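Local atomic coordinates of ApRick protease (Rickettsia conorii, PDB entry 5C9F), a protein that probably acts as a retropepsin-like aspartic endopeptidase, this construct being the protease domain of a longer, probably membrane-anchored rickettsial protein. Residues 36-41 and 115-120; 81-86 and 108-113. All blocks are in the same frame, centred on the assembly; numbering follows the deposited sequence.

Interaction 1: 36-41 and 115-120; sequences VDTGAS and KGFRID
T38 meets the F117 ring at its rim: CG2 of T38 lies 4.0 Å from CZ of F117, in the plane of the ring and at its edge rather than over a face. The two side chains run at a slant to one another. Two torsions account for the approach. In T38, chi1 of 51° leaves CG2 opposite the carbonyl carbon, and CG2 is nearer the ring than OG1, so the residue offers a methyl instead of its hydroxyl. In F117, chi1 of 160° carries the ring away from its backbone N and out from strand 116-120. I119, on the same side of that strand, brings its CD1 to within 4.5 Å of T38 CG2, a looser approach. L111 and L124 also touch F117, and M108 touches T38. On the loop side, a type I turn from D37 to A40 is closed by A40 N to D37 O at 3.1 Å, and G39 N makes a weak bond to D37 OD1. D37-T38-G39 matches the Asp-Thr-Gly signature of aspartic proteases. With no hydrogen bond across it and 103 Å² buried at the surface, the contact is apolar, held by van der Waals packing with no directional bond.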
# COMPACT_ATOMS: atom_id res chain seq x y z
N VAL A 36 12.48 -22.68 -2.34
CA VAL A 36 11.03 -22.72 -2.06
C VAL A 36 10.48 -24.14 -2.30
O VAL A 36 10.78 -24.77 -3.32
CB VAL A 36 10.27 -21.74 -2.95
CG1 VAL A 36 8.76 -21.87 -2.74
CG2 VAL A 36 10.77 -20.34 -2.66
N ASP A 37 9.77 -24.69 -1.31
CA ASP A 37 9.17 -26.04 -1.38
C ASP A 37 7.77 -25.97 -0.80
O ASP A 37 7.62 -25.86 0.42
CB ASP A 37 10.02 -27.02 -0.57
CG ASP A 37 9.61 -28.47 -0.79
OD1 ASP A 37 8.58 -28.71 -1.44
OD2 ASP A 37 10.34 -29.38 -0.32
N THR A 38 6.75 -25.92 -1.67
CA THR A 38 5.32 -25.86 -1.30
C THR A 38 4.85 -27.16 -0.62
O THR A 38 3.85 -27.14 0.04
CB THR A 38 4.39 -25.56 -2.51
OG1 THR A 38 4.68 -26.47 -3.58
CG2 THR A 38 4.55 -24.14 -3.00
N GLY A 39 5.62 -28.23 -0.79
CA GLY A 39 5.50 -29.49 -0.11
C GLY A 39 6.25 -29.64 1.20
O GLY A 39 6.24 -30.71 1.76
N ALA A 40 6.88 -28.56 1.69
CA ALA A 40 7.34 -28.43 3.09
C ALA A 40 6.41 -27.58 3.97
O ALA A 40 5.70 -26.69 3.50
CB ALA A 40 8.70 -27.80 3.11
N SER A 41 6.49 -27.79 5.28
CA SER A 41 5.71 -26.99 6.21
C SER A 41 6.64 -25.94 6.82
O SER A 41 6.69 -24.80 6.35
CB SER A 41 5.02 -27.88 7.26
OG SER A 41 6.03 -28.77 7.83
N LYS A 115 1.09 -11.45 2.71
CA LYS A 115 -0.22 -10.95 2.24
C LYS A 115 -0.57 -11.60 0.92
O LYS A 115 -1.71 -11.97 0.69
CB LYS A 115 -0.19 -9.44 2.10
CG LYS A 115 -1.49 -8.69 2.00
CD LYS A 115 -2.55 -9.01 3.04
CE LYS A 115 -2.02 -8.83 4.46
NZ LYS A 115 -1.49 -7.48 4.68
N GLY A 116 0.43 -11.75 0.05
CA GLY A 116 0.25 -12.40 -1.26
C GLY A 116 1.43 -13.34 -1.58
O GLY A 116 2.56 -13.02 -1.29
N PHE A 117 1.12 -14.49 -2.17
CA PHE A 117 2.11 -15.44 -2.62
C PHE A 117 1.59 -16.11 -3.90
O PHE A 117 0.58 -16.80 -3.87
CB PHE A 117 2.34 -16.46 -1.49
CG PHE A 117 2.97 -17.75 -1.94
CD1 PHE A 117 4.10 -17.75 -2.72
CD2 PHE A 117 2.45 -18.96 -1.53
CE1 PHE A 117 4.64 -18.97 -3.17
CE2 PHE A 117 2.99 -20.17 -1.96
CZ PHE A 117 4.12 -20.17 -2.79
N ARG A 118 2.23 -15.88 -5.03
CA ARG A 118 1.73 -16.45 -6.28
C ARG A 118 2.86 -16.95 -7.15
O ARG A 118 3.92 -16.34 -7.23
CB ARG A 118 0.96 -15.41 -7.11
CG ARG A 118 0.48 -16.02 -8.43
CD ARG A 118 -0.64 -15.21 -9.04
NE ARG A 118 -1.47 -15.91 -10.02
CZ ARG A 118 -2.76 -16.21 -9.87
NH1 ARG A 118 -3.41 -15.98 -8.72
NH2 ARG A 118 -3.40 -16.80 -10.87
N ILE A 119 2.64 -18.07 -7.80
CA ILE A 119 3.62 -18.59 -8.73
C ILE A 119 2.92 -18.60 -10.08
O ILE A 119 1.97 -19.31 -10.23
CB ILE A 119 4.06 -20.03 -8.37
CG1 ILE A 119 4.96 -20.06 -7.11
CG2 ILE A 119 4.78 -20.67 -9.57
CD1 ILE A 119 5.18 -21.44 -6.53
N ASP A 120 3.44 -17.85 -11.03
CA ASP A 120 2.86 -17.64 -12.37
C ASP A 120 3.89 -17.64 -13.52
O ASP A 120 4.76 -16.77 -13.53
CB ASP A 120 2.28 -16.23 -12.39
CG ASP A 120 1.52 -15.91 -13.67
OD1 ASP A 120 0.61 -16.69 -14.04
OD2 ASP A 120 1.83 -14.87 -14.30

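Interaction 2: 81-86 and 108-113; sequences NSVVIG and MSLLER
V83 and I85 converge on a single methyl of the helix, CD2 of L110. Before them, S82 takes no part in the contact; its N bonds N28 OD1 and its OG bonds E88 OE2. V83 then turns toward L110. With chi1 at 179°, its CG1 sits opposite the backbone N and comes to 3.8 Å from L110 CD2. V84 points elsewhere, as expected of the alternation along a strand, and I85 returns to the helix side, where its CD1 lies 4.1 Å from L110 CD2. V83 CG1 and I85 CD1 are themselves 4.2 Å apart, so the three methyls make a nearly equilateral triangle. L110 reaches this spot through a chi1 of -177°, which extends the side chain toward the strand. All three residues are buried; F89 flanks L110, I92 touches V83, and I85 also packs on I23, A25 and L106. The helix is short, with E112 N bonded to M108 O at 2.9 Å. A short helix packing a leucine against buried residues at the end of strand 71-84, and leading into strand 116-120, is consistent with the core of the retropepsin fold.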
# COMPACT_ATOMS: atom_id res chain seq x y z
N ASN A 81 14.69 -16.56 15.50
CA ASN A 81 14.26 -15.30 16.09
C ASN A 81 13.80 -14.32 15.02
O ASN A 81 12.77 -13.70 15.18
CB ASN A 81 15.40 -14.67 16.90
CG ASN A 81 15.79 -15.51 18.09
OD1 ASN A 81 14.98 -16.20 18.67
ND2 ASN A 81 17.07 -15.47 18.44
N SER A 82 14.57 -14.21 13.95
CA SER A 82 14.26 -13.24 12.92
C SER A 82 14.57 -13.77 11.51
O SER A 82 15.63 -14.35 11.28
CB SER A 82 15.06 -11.95 13.17
OG SER A 82 15.12 -11.14 12.00
N VAL A 83 13.58 -13.68 10.65
CA VAL A 83 13.69 -14.06 9.23
C VAL A 83 13.18 -12.88 8.42
O VAL A 83 12.00 -12.54 8.50
CB VAL A 83 12.85 -15.30 8.86
CG1 VAL A 83 12.98 -15.62 7.36
CG2 VAL A 83 13.24 -16.56 9.64
N VAL A 84 14.08 -12.24 7.67
CA VAL A 84 13.73 -11.09 6.87
C VAL A 84 13.75 -11.52 5.40
O VAL A 84 14.81 -11.91 4.86
CB VAL A 84 14.71 -9.92 7.11
CG1 VAL A 84 14.32 -8.71 6.25
CG2 VAL A 84 14.75 -9.57 8.59
N ILE A 85 12.58 -11.41 4.79
CA ILE A 85 12.40 -11.53 3.34
C ILE A 85 11.41 -10.39 2.97
O ILE A 85 10.19 -10.57 3.03
CB ILE A 85 11.71 -12.85 2.95
CG1 ILE A 85 12.58 -14.05 3.41
CG2 ILE A 85 11.54 -12.91 1.43
CD1 ILE A 85 11.86 -15.36 3.33
N GLY A 86 11.93 -9.22 2.65
CA GLY A 86 11.11 -8.02 2.52
C GLY A 86 10.72 -7.51 3.89
O GLY A 86 11.26 -6.51 4.37
N MET A 108 5.58 -23.81 3.41
CA MET A 108 4.30 -23.12 3.41
C MET A 108 4.03 -22.41 4.68
O MET A 108 3.29 -21.41 4.66
CB MET A 108 3.15 -24.13 3.14
CG MET A 108 3.13 -24.65 1.73
SD MET A 108 2.89 -23.26 0.58
CE MET A 108 1.39 -22.54 1.14
N SER A 109 4.54 -22.91 5.81
CA SER A 109 4.23 -22.18 7.08
C SER A 109 4.74 -20.72 7.06
O SER A 109 4.02 -19.82 7.46
CB SER A 109 4.74 -22.91 8.31
OG SER A 109 4.35 -24.28 8.20
N LEU A 110 5.92 -20.47 6.49
CA LEU A 110 6.38 -19.09 6.34
C LEU A 110 5.66 -18.40 5.14
O LEU A 110 5.23 -17.23 5.23
CB LEU A 110 7.89 -19.01 6.23
CG LEU A 110 8.54 -17.60 6.13
CD1 LEU A 110 8.18 -16.68 7.27
CD2 LEU A 110 10.05 -17.72 6.08
N LEU A 111 5.55 -19.10 4.01
CA LEU A 111 5.04 -18.48 2.79
C LEU A 111 3.59 -18.00 2.93
O LEU A 111 3.23 -16.98 2.35
CB LEU A 111 5.10 -19.46 1.66
CG LEU A 111 6.52 -19.69 1.13
CD1 LEU A 111 6.50 -20.86 0.19
CD2 LEU A 111 7.09 -18.47 0.42
N GLU A 112 2.81 -18.75 3.74
CA GLU A 112 1.43 -18.41 4.03
C GLU A 112 1.28 -17.16 4.80
O GLU A 112 0.19 -16.59 4.82
CB GLU A 112 0.73 -19.52 4.86
CG GLU A 112 0.27 -20.64 3.99
CD GLU A 112 -0.15 -21.90 4.77
OE1 GLU A 112 -0.03 -21.93 6.03
OE2 GLU A 112 -0.59 -22.87 4.10
N ARG A 113 2.31 -16.71 5.47
CA ARG A 113 2.21 -15.50 6.23
C ARG A 113 2.28 -14.23 5.38
O ARG A 113 1.90 -13.14 5.86
CB ARG A 113 3.34 -15.44 7.25
CG ARG A 113 3.28 -16.48 8.34
CD ARG A 113 4.63 -16.44 9.00
NE ARG A 113 4.71 -17.35 10.12
CZ ARG A 113 4.63 -16.97 11.38
NH1 ARG A 113 4.44 -15.70 11.70
NH2 ARG A 113 4.73 -17.88 12.33

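In the fold
From the N terminus the chain first reaches 36-41, the loop after strand 30-36, and then 81-86 at the end of strand 71-84. It next runs through strands 88-97 and 104-106 to helix 108-111, where interaction 2 closes its loop, and on to strand 116-120, where interaction 1 closes a longer one that encloses the first. The two do not cross. Their centres are 11 Å apart, and they are joined directly: A40 O to M108 N and S41 O to S109 N, each 2.9 Å, are probable hydrogen bonds. Helix 108-111 therefore contacts both the signature loop, through those bonds, and 81-86, through interaction 2, while interaction 1 ties that loop to the sheet of strands 2-14, 116-120 and 123-131.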